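PDB 6LKR: C-type lectin domain family 4, member b1 from Mus musculus, which binds calcium and probably carbohydrate through a C-type lectin domain, serving as a cell-surface receptor that may regulate immune reactivity and dendritic-cell maturation. Local coordinates for residues P20-S25 against E32-R37; T55-I60 against K126-M131; H15-P20 against Q48-F53; G67-G72 against Q77-T82. All blocks are in the same frame, centred on the assembly; numbering follows the deposited sequence.

The four contacts sit in a single C-type lectin domain. Contacts 2 and 3, whose centres lie about 6 Å apart, pack successive parts of the 48-56 helix region against neighbouring strands 126-132 and 15-18. Contact 1 lies about 12 Å between centres from contact 2 and is tied to it by the Cys-35 to Cys-129 disulfide; it shares Pro-20 with contact 3. Contact 4, a hairpin about 18 Å between centres from contacts 1 and 2, belongs to the same curled sheet and meets contact 1 where Glu-32 packs on Val-79. The side chain of its Leu-68 is about 8 Å from that of the calcium ligand Asp-118 and about 12 Å from the calcium ion, near the site but not part of it.

Contact 1 of 4, residues P20-S25 against E32-R37; sequences PTVFSS and EENCSR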
loop_
_atom_site.group_PDB
_atom_site.type_symbol
_atom_site.label_atom_id
_atom_site.label_comp_id
_atom_site.label_asym_id
_atom_site.label_seq_id
_atom_site.Cartn_x
_atom_site.Cartn_y
_atom_site.Cartn_z
ATOM N N PRO A 20 0.764 8.186 -19.516
ATOM C CA PRO A 20 0.839 7.595 -20.852
ATOM C C PRO A 20 0.233 8.504 -21.930
ATOM O O PRO A 20 -0.622 9.320 -21.616
ATOM C CB PRO A 20 0.073 6.267 -20.725
ATOM C CG PRO A 20 -0.836 6.438 -19.531
ATOM C CD PRO A 20 -0.218 7.514 -18.657
ATOM N N THR A 21 0.704 8.337 -23.170
ATOM C CA THR A 21 0.306 9.135 -24.365
ATOM C C THR A 21 -0.262 8.240 -25.483
ATOM O O THR A 21 -0.768 8.819 -26.460
ATOM C CB THR A 21 1.503 9.963 -24.847
ATOM O OG1 THR A 21 2.649 9.108 -24.787
ATOM C CG2 THR A 21 1.733 11.208 -24.013
ATOM N N VAL A 22 -0.225 6.901 -25.356
ATOM C CA VAL A 22 -0.702 5.970 -26.433
ATOM C C VAL A 22 -2.087 6.440 -26.881
ATOM O O VAL A 22 -2.293 6.575 -28.101
ATOM C CB VAL A 22 -0.790 4.480 -26.043
ATOM C CG1 VAL A 22 -0.873 3.599 -27.284
ATOM C CG2 VAL A 22 0.346 4.021 -25.161
ATOM N N PHE A 23 -3.009 6.641 -25.934
ATOM C CA PHE A 23 -4.346 7.221 -26.223
ATOM C C PHE A 23 -4.452 8.568 -25.513
ATOM O O PHE A 23 -3.905 8.726 -24.411
ATOM C CB PHE A 23 -5.484 6.249 -25.897
ATOM C CG PHE A 23 -5.279 5.344 -24.709
ATOM C CD1 PHE A 23 -5.332 5.849 -23.418
ATOM C CD2 PHE A 23 -5.083 3.982 -24.883
ATOM C CE1 PHE A 23 -5.163 5.016 -22.324
ATOM C CE2 PHE A 23 -4.925 3.148 -23.788
ATOM C CZ PHE A 23 -4.969 3.669 -22.513
ATOM N N SER A 24 -5.094 9.529 -26.181
ATOM C CA SER A 24 -5.343 10.897 -25.662
ATOM C C SER A 24 -6.305 10.813 -24.470
ATOM O O SER A 24 -6.181 11.663 -23.574
ATOM C CB SER A 24 -5.864 11.808 -26.751
ATOM O OG SER A 24 -6.873 11.162 -27.514
ATOM N N SER A 25 -7.207 9.819 -24.466
ATOM C CA SER A 25 -8.161 9.559 -23.354
ATOM C C SER A 25 -8.770 8.162 -23.506
ATOM O O SER A 25 -8.742 7.627 -24.619
ATOM C CB SER A 25 -9.235 10.611 -23.301
ATOM O OG SER A 25 -10.140 10.452 -24.380
ATOM N N GLU A 32 -6.841 1.352 -16.827
ATOM C CA GLU A 32 -6.212 0.335 -15.944
ATOM C C GLU A 32 -5.573 -0.754 -16.819
ATOM O O GLU A 32 -4.462 -1.198 -16.482
ATOM C CB GLU A 32 -7.213 -0.236 -14.937
ATOM C CG GLU A 32 -6.648 -1.365 -14.076
ATOM C CD GLU A 32 -5.425 -1.076 -13.210
ATOM O OE1 GLU A 32 -5.062 0.097 -13.045
ATOM O OE2 GLU A 32 -4.842 -2.038 -12.676
ATOM N N GLU A 33 -6.256 -1.189 -17.880
ATOM C CA GLU A 33 -5.735 -2.235 -18.803
ATOM C C GLU A 33 -4.397 -1.764 -19.392
ATOM O O GLU A 33 -3.446 -2.560 -19.394
ATOM C CB GLU A 33 -6.753 -2.541 -19.902
ATOM C CG GLU A 33 -6.289 -3.609 -20.879
ATOM C CD GLU A 33 -7.296 -3.902 -21.978
ATOM O OE1 GLU A 33 -7.634 -2.967 -22.748
ATOM O OE2 GLU A 33 -7.749 -5.057 -22.052
ATOM N N ASN A 34 -4.319 -0.513 -19.849
ATOM C CA ASN A 34 -3.070 0.062 -20.421
ATOM C C ASN A 34 -1.961 0.027 -19.366
ATOM O O ASN A 34 -0.849 -0.435 -19.699
ATOM C CB ASN A 34 -3.270 1.474 -20.968
ATOM C CG ASN A 34 -1.999 2.061 -21.550
ATOM O OD1 ASN A 34 -1.377 1.458 -22.430
ATOM N ND2 ASN A 34 -1.588 3.216 -21.044
ATOM N N CYS A 35 -2.231 0.474 -18.136
ATOM C CA CYS A 35 -1.236 0.408 -17.037
ATOM C C CYS A 35 -0.797 -1.054 -16.862
ATOM O O CYS A 35 0.411 -1.285 -16.823
ATOM C CB CYS A 35 -1.752 0.999 -15.725
ATOM S SG CYS A 35 -2.097 2.780 -15.757
ATOM N N SER A 36 -1.721 -2.028 -16.834
ATOM C CA SER A 36 -1.386 -3.460 -16.592
ATOM C C SER A 36 -0.477 -3.989 -17.706
ATOM O O SER A 36 0.392 -4.815 -17.409
ATOM C CB SER A 36 -2.618 -4.316 -16.454
ATOM O OG SER A 36 -3.581 -3.672 -15.638
ATOM N N ARG A 37 -0.675 -3.518 -18.945
ATOM C CA ARG A 37 0.132 -3.940 -20.127
ATOM C C ARG A 37 1.589 -3.481 -19.963
ATOM O O ARG A 37 2.463 -4.076 -20.625
ATOM C CB ARG A 37 -0.431 -3.381 -21.438
ATOM C CG ARG A 37 -1.883 -3.736 -21.729
ATOM C CD ARG A 37 -2.224 -5.217 -21.695
ATOM N NE ARG A 37 -1.509 -5.971 -20.676
ATOM C CZ ARG A 37 -1.972 -7.071 -20.090
ATOM N NH1 ARG A 37 -1.239 -7.692 -19.182
ATOM N NH2 ARG A 37 -3.167 -7.537 -20.404
#
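Pro-20, Val-22 and Phe-23 gather round the side chain of Asn-34, where the loop between strand 15-18 and helix 28-37 of the C-type lectin fold packs against that helix. Asn-34 extends away from its helix, CG trans to the backbone N (chi1 180°), and points into the loop. Phe-23 comes from the opposite direction, and Phe-23 CE2 is 3.8 Å from Asn-34 CG. Asn-34 CB is placed at the ring edge, but it is modelled too close to Phe-23 CZ for that detail to be trusted. Ring and amide are steeply inclined, 64° between their planes, so the two flat groups do not stack. On its nitrogen side the amide slides past the proline ring, the two side chains running in opposite senses.

No hydrogen bond joins the segments; the amide meets carbon at every point where it touches this loop. Stronger ties lie just beside it. Cys-35 is disulfide-bonded to Cys-129, on which Pro-20 also packs, and Glu-32 bonds to His-41 and to the backbone N of Leu-42, fixing the helix to the next strand. At the amide itself, Asn-34 ND2 sits 3.5 Å from Pro-20 CB, while Asn-34 OD1 looks across to Val-22 CG2 at 4.1 Å.

Contact 2 of 4, residues T55-I60 against K126-M131; sequences TGILDI and KSVCQM
This is a small, purely apolar contact: Ile-57 and Leu-58, in the turn that leaves helix 48-56, close over Val-128 of strand 126-132, the last strand of the C-type lectin domain's sheet. Val-128 occupies the break in that strand and directs its side chain toward the turn. Leu-58 meets it tip to tip, with Leu-58 CD2 3.5 Å from Val-128 CG2. The first bond of the leucine side chain does not aim at the strand; the branch brings it there. Its CG is trans to the carbonyl carbon (chi1 -56°), and with CD1 trans to CA the remaining methyl, CD2, turns inward to the valine. Ile-57 adds a looser touch from beside it, its CD1 lying 4.3 Å from Val-128 CG1. Val-128 was modelled in two conformers, so these methyl spacings are provisional.

The turn itself is held by a backbone bond from Leu-58 N to Thr-55 O, 3.2 Å long. Around the pair, Leu-58 also packs on Val-19, Tyr-64 and Trp-114, and Ile-57 on Tyr-17, while the backbone of Val-128 bonds to that of Val-43. The helix exit is thus seated among side chains from several strands of the curled sheet. With no hydrogen bond or charge across the two segments, the contact rests on dispersion and the exclusion of water, and its geometry depends on shape and on the rotamers of Leu-58 and Val-128.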
loop_
_atom_site.group_PDB
_atom_site.type_symbol
_atom_site.label_atom_id
_atom_site.label_comp_id
_atom_site.label_asym_id
_atom_site.label_seq_id
_atom_site.Cartn_x
_atom_site.Cartn_y
_atom_site.Cartn_z
ATOM N N THR A 55 0.505 14.886 -8.820
ATOM C CA THR A 55 -0.137 16.103 -9.380
ATOM C C THR A 55 0.931 17.048 -9.942
ATOM O O THR A 55 0.614 17.760 -10.902
ATOM C CB THR A 55 -1.085 16.746 -8.368
ATOM O OG1 THR A 55 -0.358 17.103 -7.196
ATOM C CG2 THR A 55 -2.227 15.814 -8.036
ATOM N N GLY A 56 2.162 17.000 -9.434
ATOM C CA GLY A 56 3.270 17.827 -9.949
ATOM C C GLY A 56 3.649 17.462 -11.382
ATOM O O GLY A 56 4.223 18.326 -12.080
ATOM N N ILE A 57 3.358 16.238 -11.831
ATOM C CA ILE A 57 3.748 15.778 -13.199
ATOM C C ILE A 57 2.550 15.842 -14.156
ATOM O O ILE A 57 2.699 15.397 -15.305
ATOM C CB ILE A 57 4.411 14.388 -13.153
ATOM C CG1 ILE A 57 3.441 13.261 -12.786
ATOM C CG2 ILE A 57 5.607 14.426 -12.224
ATOM C CD1 ILE A 57 3.964 11.874 -13.113
ATOM N N LEU A 58 1.420 16.409 -13.718
ATOM C CA LEU A 58 0.181 16.496 -14.530
ATOM C C LEU A 58 0.033 17.891 -15.148
ATOM O O LEU A 58 0.671 18.855 -14.673
ATOM C CB LEU A 58 -1.032 16.158 -13.661
ATOM C CG LEU A 58 -0.984 14.802 -12.958
ATOM C CD1 LEU A 58 -2.250 14.563 -12.149
ATOM C CD2 LEU A 58 -0.757 13.667 -13.947
ATOM N N ASP A 59 -0.799 17.965 -16.182
ATOM C CA ASP A 59 -1.246 19.220 -16.834
ATOM C C ASP A 59 -2.495 19.713 -16.096
ATOM O O ASP A 59 -3.488 18.971 -16.061
ATOM C CB ASP A 59 -1.482 18.953 -18.320
ATOM C CG ASP A 59 -1.997 20.145 -19.104
ATOM O OD1 ASP A 59 -2.344 21.169 -18.484
ATOM O OD2 ASP A 59 -2.061 20.021 -20.337
ATOM N N ILE A 60 -2.447 20.917 -15.520
ATOM C CA ILE A 60 -3.572 21.499 -14.721
ATOM C C ILE A 60 -4.833 21.628 -15.583
ATOM O O ILE A 60 -5.910 21.840 -14.994
ATOM C CB ILE A 60 -3.209 22.861 -14.095
ATOM C CG1 ILE A 60 -2.769 23.886 -15.145
ATOM C CG2 ILE A 60 -2.172 22.693 -12.996
ATOM C CD1 ILE A 60 -2.870 25.318 -14.664
ATOM N N LYS A 126 -7.720 11.217 -19.182
ATOM C CA LYS A 126 -6.282 10.866 -19.149
ATOM C C LYS A 126 -6.071 9.934 -17.950
ATOM O O LYS A 126 -7.058 9.613 -17.266
ATOM C CB LYS A 126 -5.455 12.155 -19.105
ATOM C CG LYS A 126 -5.782 13.136 -20.226
ATOM C CD LYS A 126 -4.665 14.107 -20.549
ATOM C CE LYS A 126 -4.891 14.863 -21.843
ATOM N NZ LYS A 126 -4.767 13.977 -23.023
ATOM N N SER A 127 -4.847 9.500 -17.712
ATOM C CA SER A 127 -4.552 8.597 -16.580
ATOM C C SER A 127 -3.094 8.753 -16.181
ATOM O O SER A 127 -2.341 9.409 -16.919
ATOM C CB SER A 127 -4.897 7.173 -16.938
ATOM O OG SER A 127 -4.282 6.800 -18.161
ATOM N N VAL A 128 -2.746 8.175 -15.035
ATOM C CA VAL A 128 -1.351 8.108 -14.505
ATOM C C VAL A 128 -1.131 6.696 -13.959
ATOM O O VAL A 128 -2.025 6.211 -13.232
ATOM C CB VAL A 128 -1.081 9.159 -13.410
ATOM C CG1 VAL A 128 0.386 9.559 -13.385
ATOM C CG2 VAL A 128 -1.962 10.389 -13.542
ATOM N N CYS A 129 -0.017 6.073 -14.314
ATOM C CA CYS A 129 0.343 4.692 -13.923
ATOM C C CYS A 129 1.498 4.739 -12.933
ATOM O O CYS A 129 2.293 5.707 -12.958
ATOM C CB CYS A 129 0.762 3.840 -15.115
ATOM S SG CYS A 129 -0.439 3.777 -16.471
ATOM N N GLN A 130 1.606 3.702 -12.117
ATOM C CA GLN A 130 2.737 3.536 -11.185
ATOM C C GLN A 130 3.128 2.064 -11.181
ATOM O O GLN A 130 2.249 1.204 -11.402
ATOM C CB GLN A 130 2.381 4.063 -9.789
ATOM C CG GLN A 130 1.696 3.057 -8.888
ATOM C CD GLN A 130 1.445 3.608 -7.503
ATOM O OE1 GLN A 130 0.909 4.697 -7.344
ATOM N NE2 GLN A 130 1.838 2.852 -6.490
ATOM N N MET A 131 4.408 1.808 -10.940
ATOM C CA MET A 131 4.930 0.454 -10.646
ATOM C C MET A 131 6.001 0.583 -9.566
ATOM O O MET A 131 6.485 1.707 -9.343
ATOM C CB MET A 131 5.528 -0.176 -11.905
ATOM C CG MET A 131 6.666 0.619 -12.496
ATOM S SD MET A 131 7.537 -0.293 -13.806
ATOM C CE MET A 131 6.214 -0.536 -14.977
#

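Contact 3 of 4, residues H15-P20 against Q48-F53; sequences HCYLVP and QEEQDF
One face of the Tyr-17 ring carries Phe-53, whose CD2 stands 3.9 Å above the plane and toward the rim, while a water lies in the ring plane at the hydroxyl edge. The phenylalanine is tilted against the tyrosine by 49°, with ring centres 5.3 Å apart, an oblique meeting that is neither a stack nor a T. Its nearest point is Phe-53 CE2, 3.6 Å from Tyr-17 CD1. Phe-53 gets there because its CG is trans to the backbone N (chi1 178°), which sends the ring from helix 48-56 toward strand 15-18. Phe-12 stacks on this same phenylalanine, so aromatic packing carries on into strand 10-12 of the lectin domain.

Glu-50, one turn earlier in the helix, crosses Tyr-17 at about a right angle, and its CG comes within 4.0 Å of Tyr-17 OH. The two polar ends are joined through the water, which is hydrogen-bonded to both, 2.6 Å from Tyr-17 OH and 2.8 Å from Glu-50 OE1. That carboxylate oxygen also accepts from the backbone N of His-46, its stronger partner.

The contact therefore has two chemistries: apolar ring packing on one side and, at the phenol end, a buried carboxylate. There the N-H of His-46 would tend to stabilise a negative charge on OE1, partly offsetting the cost of burial.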
loop_
_atom_site.group_PDB
_atom_site.type_symbol
_atom_site.label_atom_id
_atom_site.label_comp_id
_atom_site.label_asym_id
_atom_site.label_seq_id
_atom_site.Cartn_x
_atom_site.Cartn_y
_atom_site.Cartn_z
ATOM N N HIS A 15 8.468 4.005 -5.952
ATOM C CA HIS A 15 7.647 3.800 -7.174
ATOM C C HIS A 15 8.196 4.598 -8.352
ATOM O O HIS A 15 8.907 5.598 -8.132
ATOM C CB HIS A 15 6.186 4.181 -6.920
ATOM C CG HIS A 15 5.541 3.366 -5.857
ATOM N ND1 HIS A 15 5.329 3.859 -4.576
ATOM C CD2 HIS A 15 5.074 2.098 -5.870
ATOM C CE1 HIS A 15 4.731 2.928 -3.854
ATOM N NE2 HIS A 15 4.569 1.837 -4.621
ATOM N N CYS A 16 7.859 4.132 -9.551
ATOM C CA CYS A 16 8.040 4.821 -10.841
ATOM C C CYS A 16 6.658 5.231 -11.346
ATOM O O CYS A 16 5.719 4.432 -11.198
ATOM C CB CYS A 16 8.739 3.898 -11.831
ATOM S SG CYS A 16 10.230 3.164 -11.121
ATOM N N TYR A 17 6.558 6.420 -11.938
ATOM C CA TYR A 17 5.286 7.009 -12.418
ATOM C C TYR A 17 5.405 7.375 -13.897
ATOM O O TYR A 17 6.506 7.774 -14.344
ATOM C CB TYR A 17 4.923 8.225 -11.569
ATOM C CG TYR A 17 4.686 7.898 -10.116
ATOM C CD1 TYR A 17 5.735 7.841 -9.217
ATOM C CD2 TYR A 17 3.415 7.602 -9.649
ATOM C CE1 TYR A 17 5.526 7.523 -7.886
ATOM C CE2 TYR A 17 3.184 7.297 -8.318
ATOM C CZ TYR A 17 4.244 7.253 -7.433
ATOM O OH TYR A 17 4.028 6.954 -6.120
ATOM N N LEU A 18 4.292 7.261 -14.623
ATOM C CA LEU A 18 4.194 7.681 -16.044
ATOM C C LEU A 18 2.782 8.166 -16.361
ATOM O O LEU A 18 1.816 7.439 -16.060
ATOM C CB LEU A 18 4.559 6.502 -16.951
ATOM C CG LEU A 18 4.518 6.821 -18.447
ATOM C CD1 LEU A 18 5.781 7.550 -18.850
ATOM C CD2 LEU A 18 4.329 5.561 -19.286
ATOM N N VAL A 19 2.693 9.310 -17.032
ATOM C CA VAL A 19 1.466 9.771 -17.736
ATOM C C VAL A 19 1.553 9.221 -19.160
ATOM O O VAL A 19 2.367 9.690 -19.949
ATOM C CB VAL A 19 1.347 11.307 -17.717
ATOM C CG1 VAL A 19 0.090 11.770 -18.427
ATOM C CG2 VAL A 19 1.399 11.858 -16.301
ATOM N N PRO A 20 0.764 8.186 -19.516
ATOM C CA PRO A 20 0.839 7.595 -20.852
ATOM C C PRO A 20 0.233 8.504 -21.930
ATOM O O PRO A 20 -0.622 9.320 -21.616
ATOM C CB PRO A 20 0.073 6.267 -20.725
ATOM C CG PRO A 20 -0.836 6.438 -19.531
ATOM C CD PRO A 20 -0.218 7.514 -18.657
ATOM N N GLN A 48 0.044 12.408 1.367
ATOM C CA GLN A 48 0.181 13.796 0.857
ATOM C C GLN A 48 1.366 13.877 -0.111
ATOM O O GLN A 48 1.237 14.539 -1.148
ATOM C CB GLN A 48 0.373 14.778 2.013
ATOM C CG GLN A 48 0.445 16.226 1.547
ATOM C CD GLN A 48 -0.910 16.776 1.194
ATOM O OE1 GLN A 48 -1.796 16.843 2.042
ATOM N NE2 GLN A 48 -1.076 17.195 -0.051
ATOM N N GLU A 49 2.476 13.221 0.217
ATOM C CA GLU A 49 3.721 13.244 -0.596
ATOM C C GLU A 49 3.431 12.665 -1.992
ATOM O O GLU A 49 3.845 13.284 -2.993
ATOM C CB GLU A 49 4.819 12.489 0.160
ATOM C CG GLU A 49 5.275 13.191 1.435
ATOM C CD GLU A 49 4.383 13.132 2.672
ATOM O OE1 GLU A 49 3.467 12.271 2.746
ATOM O OE2 GLU A 49 4.615 13.962 3.581
ATOM N N GLU A 50 2.722 11.542 -2.055
ATOM C CA GLU A 50 2.385 10.889 -3.345
ATOM C C GLU A 50 1.406 11.776 -4.119
ATOM O O GLU A 50 1.608 11.965 -5.323
ATOM C CB GLU A 50 1.815 9.495 -3.107
ATOM C CG GLU A 50 2.858 8.514 -2.626
ATOM C CD GLU A 50 2.303 7.184 -2.152
ATOM O OE1 GLU A 50 1.201 6.811 -2.604
ATOM O OE2 GLU A 50 2.988 6.521 -1.337
ATOM N N GLN A 51 0.386 12.310 -3.447
ATOM C CA GLN A 51 -0.610 13.214 -4.074
ATOM C C GLN A 51 0.136 14.397 -4.699
ATOM O O GLN A 51 -0.149 14.740 -5.876
ATOM C CB GLN A 51 -1.632 13.668 -3.028
ATOM C CG GLN A 51 -2.594 14.748 -3.513
ATOM C CD GLN A 51 -3.668 14.251 -4.449
ATOM O OE1 GLN A 51 -3.735 13.073 -4.798
ATOM N NE2 GLN A 51 -4.535 15.165 -4.867
ATOM N N ASP A 52 1.054 15.006 -3.945
ATOM C CA ASP A 52 1.823 16.196 -4.397
ATOM C C ASP A 52 2.703 15.787 -5.578
ATOM O O ASP A 52 2.703 16.500 -6.610
ATOM C CB ASP A 52 2.632 16.807 -3.254
ATOM C CG ASP A 52 1.795 17.472 -2.174
ATOM O OD1 ASP A 52 0.569 17.606 -2.367
ATOM O OD2 ASP A 52 2.381 17.857 -1.150
ATOM N N PHE A 53 3.416 14.670 -5.467
ATOM C CA PHE A 53 4.342 14.247 -6.543
ATOM C C PHE A 53 3.545 13.981 -7.822
ATOM O O PHE A 53 3.913 14.500 -8.873
ATOM C CB PHE A 53 5.181 13.025 -6.175
ATOM C CG PHE A 53 6.059 12.608 -7.327
ATOM C CD1 PHE A 53 7.290 13.206 -7.530
ATOM C CD2 PHE A 53 5.612 11.688 -8.263
ATOM C CE1 PHE A 53 8.083 12.855 -8.613
ATOM C CE2 PHE A 53 6.400 11.346 -9.349
ATOM C CZ PHE A 53 7.640 11.915 -9.515
HETATM O O HOH W 1 1.620 6.510 -5.345
#

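Contact 4 of 4, residues G67-G72 against Q77-T82; sequences GLWDTG and QWVDQT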
loop_
_atom_site.group_PDB
_atom_site.type_symbol
_atom_site.label_atom_id
_atom_site.label_comp_id
_atom_site.label_asym_id
_atom_site.label_seq_id
_atom_site.Cartn_x
_atom_site.Cartn_y
_atom_site.Cartn_z
ATOM N N GLY A 67 -6.265 5.050 -9.468
ATOM C CA GLY A 67 -6.560 3.621 -9.265
ATOM C C GLY A 67 -7.472 3.396 -8.072
ATOM O O GLY A 67 -7.216 2.467 -7.297
ATOM N N LEU A 68 -8.529 4.193 -7.955
ATOM C CA LEU A 68 -9.520 4.104 -6.856
ATOM C C LEU A 68 -10.896 3.876 -7.483
ATOM O O LEU A 68 -11.262 4.607 -8.411
ATOM C CB LEU A 68 -9.501 5.394 -6.030
ATOM C CG LEU A 68 -10.267 5.334 -4.704
ATOM C CD1 LEU A 68 -9.616 4.352 -3.740
ATOM C CD2 LEU A 68 -10.348 6.705 -4.054
ATOM N N TRP A 69 -11.633 2.882 -7.000
ATOM C CA TRP A 69 -12.989 2.602 -7.520
ATOM C C TRP A 69 -13.875 2.122 -6.376
ATOM O O TRP A 69 -13.361 1.609 -5.367
ATOM C CB TRP A 69 -12.958 1.616 -8.694
ATOM C CG TRP A 69 -12.471 0.249 -8.340
ATOM C CD1 TRP A 69 -11.191 -0.118 -8.044
ATOM C CD2 TRP A 69 -13.256 -0.958 -8.288
ATOM N NE1 TRP A 69 -11.132 -1.460 -7.776
ATOM C CE2 TRP A 69 -12.378 -2.004 -7.927
ATOM C CE3 TRP A 69 -14.605 -1.252 -8.498
ATOM C CZ2 TRP A 69 -12.809 -3.320 -7.777
ATOM C CZ3 TRP A 69 -15.034 -2.554 -8.337
ATOM C CH2 TRP A 69 -14.148 -3.571 -7.981
ATOM N N ASP A 70 -15.174 2.301 -6.559
ATOM C CA ASP A 70 -16.190 1.967 -5.538
ATOM C C ASP A 70 -16.683 0.547 -5.821
ATOM O O ASP A 70 -17.355 0.353 -6.848
ATOM C CB ASP A 70 -17.299 3.013 -5.548
ATOM C CG ASP A 70 -18.359 2.755 -4.502
ATOM O OD1 ASP A 70 -18.198 1.786 -3.726
ATOM O OD2 ASP A 70 -19.318 3.535 -4.468
ATOM N N THR A 71 -16.345 -0.385 -4.930
ATOM C CA THR A 71 -16.680 -1.827 -5.016
ATOM C C THR A 71 -18.110 -2.050 -4.508
ATOM O O THR A 71 -18.615 -3.158 -4.675
ATOM C CB THR A 71 -15.649 -2.660 -4.245
ATOM O OG1 THR A 71 -15.817 -2.436 -2.846
ATOM C CG2 THR A 71 -14.220 -2.313 -4.603
ATOM N N GLY A 72 -18.745 -1.038 -3.916
ATOM C CA GLY A 72 -20.116 -1.175 -3.380
ATOM C C GLY A 72 -20.833 0.161 -3.301
ATOM O O GLY A 72 -21.308 0.660 -4.344
ATOM N N GLN A 77 -11.826 1.146 -3.086
ATOM C CA GLN A 77 -10.743 0.144 -3.097
ATOM C C GLN A 77 -9.678 0.627 -4.080
ATOM O O GLN A 77 -10.055 1.123 -5.165
ATOM C CB GLN A 77 -11.320 -1.222 -3.471
ATOM C CG GLN A 77 -10.341 -2.381 -3.336
ATOM C CD GLN A 77 -11.052 -3.715 -3.404
ATOM O OE1 GLN A 77 -11.763 -4.106 -2.479
ATOM N NE2 GLN A 77 -10.890 -4.414 -4.516
ATOM N N TRP A 78 -8.409 0.513 -3.690
ATOM C CA TRP A 78 -7.253 0.762 -4.586
ATOM C C TRP A 78 -7.091 -0.439 -5.516
ATOM O O TRP A 78 -7.369 -1.565 -5.075
ATOM C CB TRP A 78 -5.983 1.023 -3.773
ATOM C CG TRP A 78 -6.035 2.298 -2.996
ATOM C CD1 TRP A 78 -6.095 2.438 -1.640
ATOM C CD2 TRP A 78 -6.054 3.628 -3.541
ATOM N NE1 TRP A 78 -6.129 3.767 -1.303
ATOM C CE2 TRP A 78 -6.111 4.520 -2.449
ATOM C CE3 TRP A 78 -6.008 4.152 -4.840
ATOM C CZ2 TRP A 78 -6.152 5.903 -2.622
ATOM C CZ3 TRP A 78 -6.043 5.518 -5.008
ATOM C CH2 TRP A 78 -6.122 6.379 -3.912
ATOM N N VAL A 79 -6.621 -0.216 -6.743
ATOM C CA VAL A 79 -6.492 -1.300 -7.762
ATOM C C VAL A 79 -5.452 -2.340 -7.323
ATOM O O VAL A 79 -5.517 -3.451 -7.848
ATOM C CB VAL A 79 -6.169 -0.750 -9.161
ATOM C CG1 VAL A 79 -7.385 -0.072 -9.767
ATOM C CG2 VAL A 79 -4.959 0.176 -9.161
ATOM N N ASP A 80 -4.534 -2.023 -6.404
ATOM C CA ASP A 80 -3.550 -3.017 -5.888
ATOM C C ASP A 80 -4.083 -3.649 -4.599
ATOM O O ASP A 80 -3.330 -4.413 -3.965
ATOM C CB ASP A 80 -2.166 -2.388 -5.709
ATOM C CG ASP A 80 -2.091 -1.379 -4.584
ATOM O OD1 ASP A 80 -3.145 -1.124 -3.943
ATOM O OD2 ASP A 80 -0.986 -0.854 -4.366
ATOM N N GLN A 81 -5.308 -3.286 -4.207
ATOM C CA GLN A 81 -6.073 -3.859 -3.069
ATOM C C GLN A 81 -5.482 -3.440 -1.718
ATOM O O GLN A 81 -5.946 -3.987 -0.701
ATOM C CB GLN A 81 -6.105 -5.384 -3.155
ATOM C CG GLN A 81 -6.566 -5.922 -4.499
ATOM C CD GLN A 81 -6.440 -7.423 -4.518
ATOM O OE1 GLN A 81 -5.360 -7.974 -4.750
ATOM N NE2 GLN A 81 -7.543 -8.093 -4.238
ATOM N N THR A 82 -4.536 -2.491 -1.675
ATOM C CA THR A 82 -3.924 -2.024 -0.407
ATOM C C THR A 82 -4.974 -1.208 0.340
ATOM O O THR A 82 -5.884 -0.658 -0.280
ATOM C CB THR A 82 -2.610 -1.271 -0.652
ATOM O OG1 THR A 82 -2.843 -0.212 -1.585
ATOM C CG2 THR A 82 -1.517 -2.188 -1.156
HETATM O O HOH W 2 -9.166 -3.431 -6.282
#
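Gln-77 of strand 76-78 meets Thr-71, just past the end of strand 64-70, in the beta hairpin these strands form in the C-type lectin fold. Starting at the backbone, Gln-77 CB lies 3.3 Å from Thr-71 CG2, under one face of the Trp-69 indole. CG, trans to the backbone N (chi1 -172°), runs on past the same methyl, and CD follows with Thr-71 CG2 at 3.7 Å; OE1 keeps about that spacing. At the tip NE2 lies 3.9 Å from Trp-69 CZ2. Glutamine and tryptophan thus lie side by side, pointing the same way, with amide and indole planes 80° apart. NE2 also donates to a water 2.7 Å off, which accepts from Trp-69 NE1 as well and donates to Trp-78 O.

The strands themselves pair in antiparallel fashion. Trp-69 and Gln-77 form a hydrogen-bonded pair, Gln-77 N reaching Trp-69 O at 2.8 Å, and Trp-69 N bonding back to Gln-77 O. Val-79 N then bonds to Gly-67 O as the chain enters a type I turn from Trp-78 to Gln-81. In the two-chain assembly, Gln-81 O of this turn is bonded to Trp-69 NE1 of the second subunit, and Gln-77 packs on Thr-71 of that subunit.

Leu-68 and Trp-78 are the non-hydrogen-bonded pair and project from the other face. There a CH-pi contact sets Leu-68 CD1 3.6 Å from the centre of the Trp-78 six-membered ring, only 9° off its normal.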